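Cellulose-binding protein (Saccharophagus degradans, PDB 2X32) binds a long polyisoprenoid diphosphate in the elongated pocket of its YceI-like domain and is implicated in plant cell wall breakdown. Local coordinates at residues L7-D12 with V86-V91; G115-Q120 with L139-A144; D69-T74 with E153-L158; L121-Q124 with R130-V133. All coordinates share one frame; numbering follows the deposited sequence.

Contact 1 of 4, residues L7-D12 with V86-V91. With OTP ((2E,6E,10E,14E,18E,22E,26E)-3,7,11,15,19,23,27,31-octamethyldotriaconta-2,6,10,14,18,22,26,30-octaenyl trihydrogen diphosphate), chain C.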
# COMPACT_ATOMS: atom_id res chain seq x y z
N LEU A 7 15.41 -10.76 10.69
CA LEU A 7 14.09 -10.90 10.10
C LEU A 7 13.48 -12.21 10.45
O LEU A 7 14.13 -13.29 10.36
CB LEU A 7 14.14 -10.83 8.57
CG LEU A 7 14.50 -9.49 8.02
CD1 LEU A 7 14.67 -9.65 6.49
CD2 LEU A 7 13.53 -8.40 8.39
N ALA A 8 12.25 -12.14 10.93
CA ALA A 8 11.39 -13.28 11.13
C ALA A 8 10.73 -13.69 9.84
O ALA A 8 10.43 -14.87 9.63
CB ALA A 8 10.34 -13.01 12.21
N TYR A 9 10.44 -12.69 9.01
CA TYR A 9 9.81 -12.88 7.70
C TYR A 9 10.37 -11.92 6.67
O TYR A 9 10.71 -10.80 6.99
CB TYR A 9 8.28 -12.73 7.68
CG TYR A 9 7.53 -13.70 8.56
CD1 TYR A 9 6.93 -14.82 8.05
CD2 TYR A 9 7.42 -13.45 9.93
CE1 TYR A 9 6.27 -15.72 8.93
CE2 TYR A 9 6.81 -14.31 10.76
CZ TYR A 9 6.21 -15.41 10.27
OH TYR A 9 5.57 -16.22 11.23
N SER A 10 10.37 -12.36 5.41
CA SER A 10 10.69 -11.49 4.29
C SER A 10 9.50 -11.41 3.33
O SER A 10 8.81 -12.41 3.11
CB SER A 10 11.90 -12.02 3.55
OG SER A 10 13.08 -11.90 4.32
N LEU A 11 9.27 -10.24 2.77
CA LEU A 11 8.24 -10.12 1.73
C LEU A 11 8.61 -10.90 0.45
O LEU A 11 9.72 -10.78 -0.08
CB LEU A 11 7.92 -8.66 1.37
CG LEU A 11 6.66 -8.50 0.48
CD1 LEU A 11 5.41 -8.55 1.31
CD2 LEU A 11 6.72 -7.13 -0.31
N ASP A 12 7.67 -11.72 -0.03
CA ASP A 12 7.75 -12.31 -1.36
C ASP A 12 7.25 -11.24 -2.32
O ASP A 12 6.08 -11.08 -2.55
CB ASP A 12 6.85 -13.56 -1.42
CG ASP A 12 6.87 -14.28 -2.78
OD1 ASP A 12 7.32 -13.68 -3.80
OD2 ASP A 12 6.43 -15.44 -2.84
N VAL A 86 3.67 -5.99 15.13
CA VAL A 86 3.04 -7.30 14.95
C VAL A 86 3.37 -8.15 16.17
O VAL A 86 4.45 -7.99 16.74
CB VAL A 86 3.64 -7.95 13.67
CG1 VAL A 86 3.49 -9.51 13.59
CG2 VAL A 86 2.99 -7.21 12.50
N ASP A 87 2.42 -8.99 16.57
CA ASP A 87 2.60 -10.01 17.62
C ASP A 87 3.06 -11.29 16.95
O ASP A 87 2.28 -12.06 16.45
CB ASP A 87 1.27 -10.21 18.33
CG ASP A 87 1.35 -11.22 19.46
OD1 ASP A 87 2.34 -11.97 19.59
OD2 ASP A 87 0.40 -11.21 20.29
N LEU A 88 4.37 -11.53 16.99
CA LEU A 88 4.91 -12.70 16.32
C LEU A 88 4.40 -14.01 16.91
O LEU A 88 4.30 -15.01 16.19
CB LEU A 88 6.45 -12.72 16.42
CG LEU A 88 7.17 -11.62 15.60
CD1 LEU A 88 8.66 -11.70 15.85
CD2 LEU A 88 6.92 -11.81 14.18
N ALA A 89 4.13 -14.05 18.22
CA ALA A 89 3.61 -15.28 18.84
C ALA A 89 2.18 -15.57 18.36
O ALA A 89 1.79 -16.70 18.17
CB ALA A 89 3.65 -15.24 20.34
N ALA A 90 1.37 -14.53 18.12
CA ALA A 90 0.03 -14.76 17.62
C ALA A 90 0.07 -15.26 16.18
O ALA A 90 -0.69 -16.13 15.83
CB ALA A 90 -0.74 -13.43 17.68
N VAL A 91 1.01 -14.75 15.38
CA VAL A 91 1.23 -15.26 14.02
C VAL A 91 1.72 -16.72 14.09
O VAL A 91 1.23 -17.60 13.39
CB VAL A 91 2.23 -14.38 13.25
CG1 VAL A 91 2.53 -15.00 11.91
CG2 VAL A 91 1.70 -12.94 13.14
O7 OTP C . -9.32 11.37 -18.97
P2 OTP C . -7.94 11.52 -19.57
O5 OTP C . -7.78 12.79 -20.38
O6 OTP C . -7.43 10.28 -20.26
O4 OTP C . -6.98 11.78 -18.26
P1 OTP C . -5.86 10.79 -17.66
O2 OTP C . -6.64 9.76 -16.86
O3 OTP C . -4.75 10.41 -18.62
O1 OTP C . -5.11 11.58 -16.46
C40 OTP C . -5.87 11.84 -15.27
C39 OTP C . -5.22 11.16 -14.05
C37 OTP C . -5.90 10.45 -13.17
C38 OTP C . -7.39 10.12 -13.20
C36 OTP C . -5.16 9.86 -11.97
C35 OTP C . -5.45 10.54 -10.66
C34 OTP C . -4.75 9.82 -9.49
C32 OTP C . -5.23 9.69 -8.25
C33 OTP C . -6.59 10.16 -7.87
C31 OTP C . -4.40 8.86 -7.26
C30 OTP C . -4.00 9.52 -5.96
C29 OTP C . -3.27 8.55 -5.03
C27 OTP C . -3.40 8.54 -3.71
C28 OTP C . -4.19 9.56 -2.90
C26 OTP C . -2.77 7.44 -2.87
C25 OTP C . -2.07 6.33 -3.62
C24 OTP C . -1.84 5.06 -2.79
C22 OTP C . -0.69 4.69 -2.21
C23 OTP C . 0.63 5.39 -2.38
C21 OTP C . -0.69 3.45 -1.38
C20 OTP C . -0.53 3.72 0.14
C19 OTP C . -0.47 2.46 1.00
C17 OTP C . -1.45 1.98 1.77
C18 OTP C . -2.72 2.67 2.10
C16 OTP C . -1.27 0.61 2.39
C15 OTP C . -1.31 0.64 3.89
C14 OTP C . -0.78 -0.64 4.49
C12 OTP C . -1.25 -1.22 5.62
C13 OTP C . -2.44 -0.65 6.40
C11 OTP C . -0.66 -2.47 6.19
C10 OTP C . 0.36 -3.18 5.39
C9 OTP C . 0.75 -4.58 5.87
C7 OTP C . 1.89 -4.92 6.50
C8 OTP C . 3.08 -4.02 6.74
C6 OTP C . 2.03 -6.35 6.97
C5 OTP C . 1.69 -6.56 8.44
C4 OTP C . 1.94 -7.96 8.90
C2 OTP C . 1.16 -8.59 9.78
C3 OTP C . -0.05 -8.07 10.49
C1 OTP C . 1.54 -9.99 10.17
O HOH W 1 5.96 -15.50 13.98
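Tyr9 OH and the backbone of Leu88 share one water across this contact: the water gives a hydrogen bond to Leu88 O at 2.8 Å and stands 2.9 Å from Tyr9 OH, in the plane of the phenol ring at its edge. The water thereby ties the tyrosine to the first turn of the helix. The hydroxyl end also lies against carbon, with Val91 CG1 only 3.3 Å from Tyr9 OH and reaching the ring obliquely at CZ. With CG set beside the backbone N (chi1 -61°), the Tyr9 ring extends toward that helix, and the phenol and the valine pass one another running opposite ways. Leu88 does the remaining packing through a single methyl: CD2 comes in near the plane of the Tyr9 ring, at its CE2 edge, and also meets Ala8 CB at 4.1 Å. The helix start is capped by Asp87, whose OD1 accepts from Ala90 N at 3.1 Å, the donor standing above the carboxylate plane. Just before it, Val86 turns to the ligand, its CG2 lying 3.6 Å from OTP C2 at the far isoprenoid end. A classic beta bulge sets Ala8 and Tyr9 together across from Ile41, at a bend in the strand. Strand 7-24 runs here between strands 28-42 and 167-177, with Tyr9 also touching Tyr176, while helix 88-92 leans through Val91 on Met100 of strand 99-109.

Contact 2 of 4, residues G115-Q120 with L139-A144. With OTP ((2E,6E,10E,14E,18E,22E,26E)-3,7,11,15,19,23,27,31-octamethyldotriaconta-2,6,10,14,18,22,26,30-octaenyl trihydrogen diphosphate), chain C.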
# COMPACT_ATOMS: atom_id res chain seq x y z
N GLY A 115 1.31 9.46 8.72
CA GLY A 115 -0.01 9.37 9.28
C GLY A 115 -0.29 8.00 9.76
O GLY A 115 0.37 7.06 9.38
N VAL A 116 -1.28 7.85 10.62
CA VAL A 116 -1.64 6.54 11.12
C VAL A 116 -2.89 6.05 10.40
O VAL A 116 -3.86 6.82 10.24
CB VAL A 116 -1.90 6.55 12.60
CG1 VAL A 116 -2.39 5.20 13.07
CG2 VAL A 116 -0.66 6.91 13.35
N ILE A 117 -2.83 4.80 9.95
CA ILE A 117 -4.01 4.11 9.35
C ILE A 117 -4.47 3.12 10.37
O ILE A 117 -3.77 2.18 10.72
CB ILE A 117 -3.64 3.41 8.04
CG1 ILE A 117 -3.16 4.44 7.03
CG2 ILE A 117 -4.86 2.54 7.51
CD1 ILE A 117 -2.69 3.79 5.76
N ASP A 118 -5.66 3.38 10.93
CA ASP A 118 -6.29 2.49 11.88
C ASP A 118 -7.21 1.57 11.06
O ASP A 118 -8.21 2.02 10.49
CB ASP A 118 -7.11 3.30 12.91
CG ASP A 118 -6.23 4.08 13.85
OD1 ASP A 118 -5.37 3.44 14.52
OD2 ASP A 118 -6.40 5.34 13.93
N THR A 119 -6.81 0.32 10.91
CA THR A 119 -7.58 -0.58 10.04
C THR A 119 -7.44 -2.00 10.55
O THR A 119 -6.70 -2.29 11.49
CB THR A 119 -7.14 -0.47 8.58
OG1 THR A 119 -8.13 -1.05 7.70
CG2 THR A 119 -5.79 -1.17 8.37
N GLN A 120 -8.13 -2.92 9.91
CA GLN A 120 -8.12 -4.30 10.31
C GLN A 120 -7.51 -5.12 9.16
O GLN A 120 -7.89 -4.92 7.98
CB GLN A 120 -9.56 -4.76 10.57
CG GLN A 120 -9.66 -6.04 11.20
CD GLN A 120 -11.14 -6.25 11.65
OE1 GLN A 120 -12.00 -6.41 10.77
NE2 GLN A 120 -11.45 -6.11 12.94
N LEU A 139 -10.41 -0.12 2.04
CA LEU A 139 -9.49 0.77 2.75
C LEU A 139 -9.38 2.03 1.90
O LEU A 139 -8.98 1.94 0.75
CB LEU A 139 -8.11 0.12 2.88
CG LEU A 139 -6.97 0.95 3.52
CD1 LEU A 139 -7.38 1.56 4.89
CD2 LEU A 139 -5.70 0.07 3.65
N LEU A 140 -9.78 3.19 2.43
CA LEU A 140 -9.81 4.41 1.64
C LEU A 140 -8.75 5.35 2.16
O LEU A 140 -8.64 5.55 3.39
CB LEU A 140 -11.18 5.07 1.79
CG LEU A 140 -12.40 4.23 1.40
CD1 LEU A 140 -13.67 4.89 1.97
CD2 LEU A 140 -12.44 3.99 -0.15
N ILE A 141 -7.98 5.94 1.26
CA ILE A 141 -6.99 6.96 1.58
C ILE A 141 -7.50 8.29 1.04
O ILE A 141 -8.04 8.36 -0.09
CB ILE A 141 -5.64 6.69 0.82
CG1 ILE A 141 -4.94 5.46 1.38
CG2 ILE A 141 -4.73 7.95 0.85
CD1 ILE A 141 -4.51 5.67 2.85
N LYS A 142 -7.35 9.34 1.83
CA LYS A 142 -7.73 10.68 1.40
C LYS A 142 -6.48 11.45 0.99
O LYS A 142 -5.53 11.55 1.76
CB LYS A 142 -8.45 11.41 2.57
CG LYS A 142 -9.81 10.79 2.88
CD LYS A 142 -10.69 11.59 3.79
CE LYS A 142 -12.13 10.96 3.85
NZ LYS A 142 -12.59 10.48 2.47
N ALA A 143 -6.45 11.93 -0.25
CA ALA A 143 -5.24 12.62 -0.72
C ALA A 143 -4.80 13.78 0.16
O ALA A 143 -3.61 14.01 0.32
CB ALA A 143 -5.48 13.11 -2.15
N ALA A 144 -5.78 14.49 0.74
CA ALA A 144 -5.47 15.63 1.57
C ALA A 144 -4.71 15.26 2.84
O ALA A 144 -3.90 16.08 3.34
CB ALA A 144 -6.70 16.40 1.87
O7 OTP C . -9.32 11.37 -18.97
P2 OTP C . -7.94 11.52 -19.57
O5 OTP C . -7.78 12.79 -20.38
O6 OTP C . -7.43 10.28 -20.26
O4 OTP C . -6.98 11.78 -18.26
P1 OTP C . -5.86 10.79 -17.66
O2 OTP C . -6.64 9.76 -16.86
O3 OTP C . -4.75 10.41 -18.62
O1 OTP C . -5.11 11.58 -16.46
C40 OTP C . -5.87 11.84 -15.27
C39 OTP C . -5.22 11.16 -14.05
C37 OTP C . -5.90 10.45 -13.17
C38 OTP C . -7.39 10.12 -13.20
C36 OTP C . -5.16 9.86 -11.97
C35 OTP C . -5.45 10.54 -10.66
C34 OTP C . -4.75 9.82 -9.49
C32 OTP C . -5.23 9.69 -8.25
C33 OTP C . -6.59 10.16 -7.87
C31 OTP C . -4.40 8.86 -7.26
C30 OTP C . -4.00 9.52 -5.96
C29 OTP C . -3.27 8.55 -5.03
C27 OTP C . -3.40 8.54 -3.71
C28 OTP C . -4.19 9.56 -2.90
C26 OTP C . -2.77 7.44 -2.87
C25 OTP C . -2.07 6.33 -3.62
C24 OTP C . -1.84 5.06 -2.79
C22 OTP C . -0.69 4.69 -2.21
C23 OTP C . 0.63 5.39 -2.38
C21 OTP C . -0.69 3.45 -1.38
C20 OTP C . -0.53 3.72 0.14
C19 OTP C . -0.47 2.46 1.00
C17 OTP C . -1.45 1.98 1.77
C18 OTP C . -2.72 2.67 2.10
C16 OTP C . -1.27 0.61 2.39
C15 OTP C . -1.31 0.64 3.89
C14 OTP C . -0.78 -0.64 4.49
C12 OTP C . -1.25 -1.22 5.62
C13 OTP C . -2.44 -0.65 6.40
C11 OTP C . -0.66 -2.47 6.19
C10 OTP C . 0.36 -3.18 5.39
C9 OTP C . 0.75 -4.58 5.87
C7 OTP C . 1.89 -4.92 6.50
C8 OTP C . 3.08 -4.02 6.74
C6 OTP C . 2.03 -6.35 6.97
C5 OTP C . 1.69 -6.56 8.44
C4 OTP C . 1.94 -7.96 8.90
C2 OTP C . 1.16 -8.59 9.78
C3 OTP C . -0.05 -8.07 10.49
C1 OTP C . 1.54 -9.99 10.17
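Ile117 and Ile141 meet through their CD1 methyls, 3.9 Å apart, and both press on the same ligand branch: OTP C18 lies 3.6 Å from Ile141 CD1 and 3.8 Å from Ile117 CD1. The other arm of Ile117, CG2, is anti to the backbone N (chi1 to CG1 -61°) and packs on Leu139 CD1 at 3.8 Å. That leucine methyl also sits 3.9 Å from Thr119 OG1, whose partner branch CG2 turns to OTP C13. Were Ile117 cut back to an alanine, a gap would probably open between Leu139 and Ile141, and the C18 methyl would lose one of its two isoleucine neighbours. Further along, Ala143 CB touches OTP C28, so methyl branches C13, C18 and C28 are all met from this side. Behind this first shell, Tyr146 touches both isoleucines and Phe172 backs Leu139. The segments run nearly antiparallel, 167° apart, but their axes come no closer than 9.3 Å, so side chains alone bridge the splayed arms of the hairpin. Strand 115-125 pairs on its other side with strand 99-109, and strand 130-142 with strand 167-177, before the chain continues into helix 149-158.

Contact 3 of 4, residues D69-T74 with E153-L158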
# COMPACT_ATOMS: atom_id res chain seq x y z
N ASP A 69 6.08 12.51 -11.37
CA ASP A 69 6.64 13.85 -11.34
C ASP A 69 5.82 14.84 -10.54
O ASP A 69 6.39 15.65 -9.79
CB ASP A 69 6.82 14.36 -12.77
CG ASP A 69 7.86 13.54 -13.56
OD1 ASP A 69 8.66 12.79 -12.94
OD2 ASP A 69 7.84 13.66 -14.80
N TYR A 70 4.51 14.77 -10.68
CA TYR A 70 3.65 15.83 -10.15
C TYR A 70 2.75 15.40 -9.04
O TYR A 70 2.28 16.26 -8.29
CB TYR A 70 2.81 16.44 -11.25
CG TYR A 70 3.65 16.90 -12.40
CD1 TYR A 70 4.71 17.80 -12.23
CD2 TYR A 70 3.40 16.40 -13.64
CE1 TYR A 70 5.49 18.20 -13.32
CE2 TYR A 70 4.15 16.77 -14.70
CZ TYR A 70 5.19 17.64 -14.56
OH TYR A 70 5.87 17.98 -15.74
N LEU A 71 2.52 14.10 -8.88
CA LEU A 71 1.70 13.63 -7.76
C LEU A 71 2.61 13.19 -6.61
O LEU A 71 2.67 13.84 -5.57
CB LEU A 71 0.70 12.58 -8.20
CG LEU A 71 -0.14 11.98 -7.09
CD1 LEU A 71 -1.19 12.99 -6.65
CD2 LEU A 71 -0.72 10.63 -7.59
N PHE A 72 3.31 12.06 -6.78
CA PHE A 72 4.14 11.53 -5.77
C PHE A 72 5.42 12.34 -5.59
O PHE A 72 6.02 12.33 -4.51
CB PHE A 72 4.48 10.08 -6.06
CG PHE A 72 3.25 9.21 -6.11
CD1 PHE A 72 2.34 9.23 -5.04
CD2 PHE A 72 3.01 8.37 -7.15
CE1 PHE A 72 1.22 8.46 -5.09
CE2 PHE A 72 1.87 7.60 -7.20
CZ PHE A 72 0.99 7.63 -6.21
N GLU A 73 5.85 13.01 -6.65
CA GLU A 73 7.11 13.83 -6.64
C GLU A 73 8.28 12.96 -6.26
O GLU A 73 8.98 13.21 -5.29
CB GLU A 73 6.97 15.03 -5.70
CG GLU A 73 5.86 15.93 -6.10
CD GLU A 73 5.88 17.19 -5.27
OE1 GLU A 73 5.36 17.19 -4.16
OE2 GLU A 73 6.43 18.22 -5.72
N THR A 74 8.48 11.89 -7.05
CA THR A 74 9.44 10.84 -6.72
C THR A 74 10.92 11.25 -6.68
O THR A 74 11.72 10.53 -6.06
CB THR A 74 9.27 9.61 -7.62
OG1 THR A 74 9.61 9.92 -8.95
CG2 THR A 74 7.84 9.03 -7.51
N GLU A 153 -4.81 18.12 -8.58
CA GLU A 153 -5.29 19.27 -9.35
C GLU A 153 -4.41 19.50 -10.58
O GLU A 153 -4.93 19.81 -11.65
CB GLU A 153 -5.36 20.51 -8.49
CG GLU A 153 -5.91 21.73 -9.21
CD GLU A 153 -7.32 21.57 -9.73
OE1 GLU A 153 -8.00 20.57 -9.38
OE2 GLU A 153 -7.76 22.47 -10.49
N THR A 154 -3.11 19.31 -10.44
CA THR A 154 -2.20 19.38 -11.61
C THR A 154 -2.58 18.35 -12.64
O THR A 154 -2.78 18.68 -13.83
CB THR A 154 -0.72 19.20 -11.18
OG1 THR A 154 -0.44 20.27 -10.28
CG2 THR A 154 0.25 19.23 -12.36
N LEU A 155 -2.79 17.10 -12.21
CA LEU A 155 -3.21 16.05 -13.15
C LEU A 155 -4.55 16.40 -13.81
O LEU A 155 -4.73 16.18 -14.99
CB LEU A 155 -3.35 14.71 -12.44
CG LEU A 155 -2.05 14.09 -11.87
CD1 LEU A 155 -2.35 12.79 -11.14
CD2 LEU A 155 -1.10 13.87 -12.95
N ARG A 156 -5.47 16.96 -13.02
CA ARG A 156 -6.80 17.32 -13.54
C ARG A 156 -6.67 18.36 -14.62
O ARG A 156 -7.28 18.23 -15.72
CB ARG A 156 -7.73 17.79 -12.41
CG ARG A 156 -9.14 18.02 -12.88
CD ARG A 156 -10.04 18.50 -11.77
NE ARG A 156 -9.75 19.87 -11.35
CZ ARG A 156 -10.12 20.95 -12.05
NH1 ARG A 156 -10.74 20.84 -13.22
NH2 ARG A 156 -9.85 22.16 -11.59
N ASN A 157 -5.91 19.41 -14.32
CA ASN A 157 -5.77 20.54 -15.22
C ASN A 157 -5.00 20.13 -16.48
O ASN A 157 -5.33 20.58 -17.60
CB ASN A 157 -5.12 21.73 -14.52
CG ASN A 157 -6.07 22.45 -13.57
OD1 ASN A 157 -5.74 22.72 -12.41
ND2 ASN A 157 -7.25 22.83 -14.08
N LEU A 158 -4.03 19.21 -16.35
CA LEU A 158 -3.27 18.73 -17.49
C LEU A 158 -4.13 17.91 -18.45
O LEU A 158 -3.90 17.92 -19.67
CB LEU A 158 -2.09 17.89 -17.07
CG LEU A 158 -0.85 18.62 -16.61
CD1 LEU A 158 0.15 17.67 -16.01
CD2 LEU A 158 -0.25 19.45 -17.75
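Apolar packing alone joins Tyr70 and Leu71 of segment 69-74 to the helix of 153-158. Thr154 offers its methyl: CG2 lies 3.9 Å from Tyr70 CB and is nearly as close to CG at the root of the ring, the two side chains roughly perpendicular to each other. Being anti to the backbone N (OG1 at chi1 -60°), that methyl points across the contact, while Thr154 OG1 turns back to bond Ala150 O in its own helix. One turn later Leu158 CD1 approaches the same tyrosine obliquely, 4.2 Å from Tyr70 CD2. On the more buried side, Leu155 CD1 reaches Leu71 CB at 4.2 Å, and both leucines also touch the bound polyisoprenoid.

Within 69-74, aliphatic carbons lie over ring faces: Asp69 CB sits 3.8 Å above the plane of the Tyr70 ring, over its centre, and Leu71 CD2 lies on a face of the Phe72 ring, offset toward the rim.

Charge pairing stays within 153-158 and is less certain: in one of two conformers of Glu153, Arg156 NE donates to Glu153 OE1 at 2.7 Å, part of a salt bridge between residues three apart on the helix.

A wider pi-type turn spans 69-72, and Glu73 leaves the helix with positive phi (57°). The end of helix 61-72 thus meets helix 149-158 through an aromatic ring, a threonine methyl and leucines, exposed at Tyr70 and Leu158 and buried at Leu71 and Leu155, which form part of the wall of the ligand pocket that the YceI-like domain builds beside its curled antiparallel sheet.

Contact 4 of 4, residues L121-Q124 with R130-V133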
# COMPACT_ATOMS: atom_id res chain seq x y z
N LEU A 121 -6.56 -5.96 9.52
CA LEU A 121 -5.89 -6.86 8.58
C LEU A 121 -6.34 -8.27 8.81
O LEU A 121 -6.68 -8.67 9.94
CB LEU A 121 -4.38 -6.78 8.69
CG LEU A 121 -3.81 -5.37 8.55
CD1 LEU A 121 -2.24 -5.41 8.70
CD2 LEU A 121 -4.19 -4.67 7.24
N ASN A 122 -6.39 -9.03 7.71
CA ASN A 122 -6.60 -10.44 7.72
C ASN A 122 -5.24 -11.10 7.55
O ASN A 122 -4.51 -10.78 6.61
CB ASN A 122 -7.55 -10.88 6.61
CG ASN A 122 -7.93 -12.32 6.73
OD1 ASN A 122 -7.13 -13.22 6.35
ND2 ASN A 122 -9.13 -12.60 7.31
N VAL A 123 -4.89 -11.96 8.50
CA VAL A 123 -3.66 -12.72 8.45
C VAL A 123 -4.01 -14.19 8.41
O VAL A 123 -4.69 -14.69 9.31
CB VAL A 123 -2.78 -12.43 9.67
CG1 VAL A 123 -1.44 -13.30 9.60
CG2 VAL A 123 -2.50 -10.92 9.81
N GLN A 124 -3.55 -14.88 7.39
CA GLN A 124 -3.83 -16.31 7.25
C GLN A 124 -2.53 -17.07 7.06
O GLN A 124 -1.67 -16.66 6.25
CB GLN A 124 -4.76 -16.57 6.08
CG GLN A 124 -5.19 -18.05 6.00
CD GLN A 124 -6.12 -18.36 4.82
OE1 GLN A 124 -6.07 -17.73 3.76
NE2 GLN A 124 -6.91 -19.38 5.02
N ARG A 130 4.87 -19.66 5.57
CA ARG A 130 4.31 -18.60 4.72
C ARG A 130 3.00 -18.09 5.26
O ARG A 130 2.18 -18.89 5.67
CB ARG A 130 4.10 -19.12 3.29
CG ARG A 130 3.73 -18.11 2.26
CD ARG A 130 3.59 -18.81 0.89
NE ARG A 130 3.31 -17.93 -0.23
CZ ARG A 130 4.21 -17.21 -0.88
NH1 ARG A 130 5.47 -17.13 -0.50
NH2 ARG A 130 3.84 -16.51 -1.91
N ILE A 131 2.84 -16.77 5.27
CA ILE A 131 1.61 -16.16 5.67
C ILE A 131 1.16 -15.16 4.60
O ILE A 131 1.96 -14.66 3.80
CB ILE A 131 1.74 -15.47 7.06
CG1 ILE A 131 2.65 -14.27 6.94
CG2 ILE A 131 2.15 -16.48 8.17
CD1 ILE A 131 2.79 -13.47 8.25
N MET A 132 -0.15 -14.93 4.57
CA MET A 132 -0.80 -14.00 3.66
C MET A 132 -1.51 -12.91 4.48
O MET A 132 -2.31 -13.23 5.39
CB MET A 132 -1.79 -14.75 2.75
CG MET A 132 -2.50 -13.83 1.76
SD MET A 132 -3.69 -14.73 0.71
CE MET A 132 -4.74 -15.52 1.90
N VAL A 133 -1.23 -11.66 4.14
CA VAL A 133 -1.78 -10.51 4.84
C VAL A 133 -2.50 -9.60 3.87
O VAL A 133 -1.95 -9.21 2.85
CB VAL A 133 -0.68 -9.69 5.59
CG1 VAL A 133 -1.29 -8.58 6.44
CG2 VAL A 133 0.17 -10.64 6.46
O HOH W 2 -5.05 -13.12 4.52
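Gln124 and Met132 run out together from one face of the sheet. At its root, Gln124 CB stands 4.2 Å from Met132 O, the carbonyl that takes the backbone N-H of Gln124. From there the chain runs straight out: CG is anti to the backbone N (chi1 -174°) and the next bond is extended too, so the amide is carried level with the end of the methionine. There Gln124 OE1 meets Met132 CE at 3.2 Å, a methyl brought round by the bend at the last torsion of the methionine (chi3 55°), while NE2 bonds Gly97 O. Gln124 and Met132 form an antiparallel hydrogen-bonded pair, with Gln124 N to Met132 O and Met132 N to Gln124 O both 2.9 Å. Val123 and Val133 follow as the non-hydrogen-bonded pair, the regular alternation of a beta hairpin, here near the turn between strands 115-125 and 130-142. Val133 CA points its hydrogen at Asn122 O, 3.3 Å away. On the opposite face from Gln124 the side chains are all aliphatic: Val133 CG1 packs 4.0 Å from Leu121 CD1 and also lies near Val123 CG2, while Val123 CG1 looks to Ile131 CD1. Leu121, Val123 and Val133 of this face touch the polyisoprenoid. On the Gln124 face a water sits by Asn122 OD1, at 2.8 Å, and near Met132 O, while Asn122 ND2 is held by Asp99 and Gln136. Arg130, at the start of its strand, pairs with Glu177 and Asp12.

In the fold
Contact 2 is buried; contacts 1, 3 and 4 are partly buried. Contacts 2 and 4 belong to the same hairpin, strands 115-125 and 130-142: near its turn (contact 4) the backbones are bonded, whereas in contact 2 they have splayed and only side chains meet, on the ligand. Contacts 1 and 3 lie on opposite sides of the chain's centre, their centres about 36 Å apart. Contact 1 sets a strand against a helix, with a shared water at the far isoprenoid end; contact 3, a helix end against a helix, has no such polar link between its segments. Contacts 1 and 4 touch directly, through the Asp12 to Arg130 salt bridge and Ile131 packing on Val91 and Tyr9. All four supply residues to the one elongated pocket.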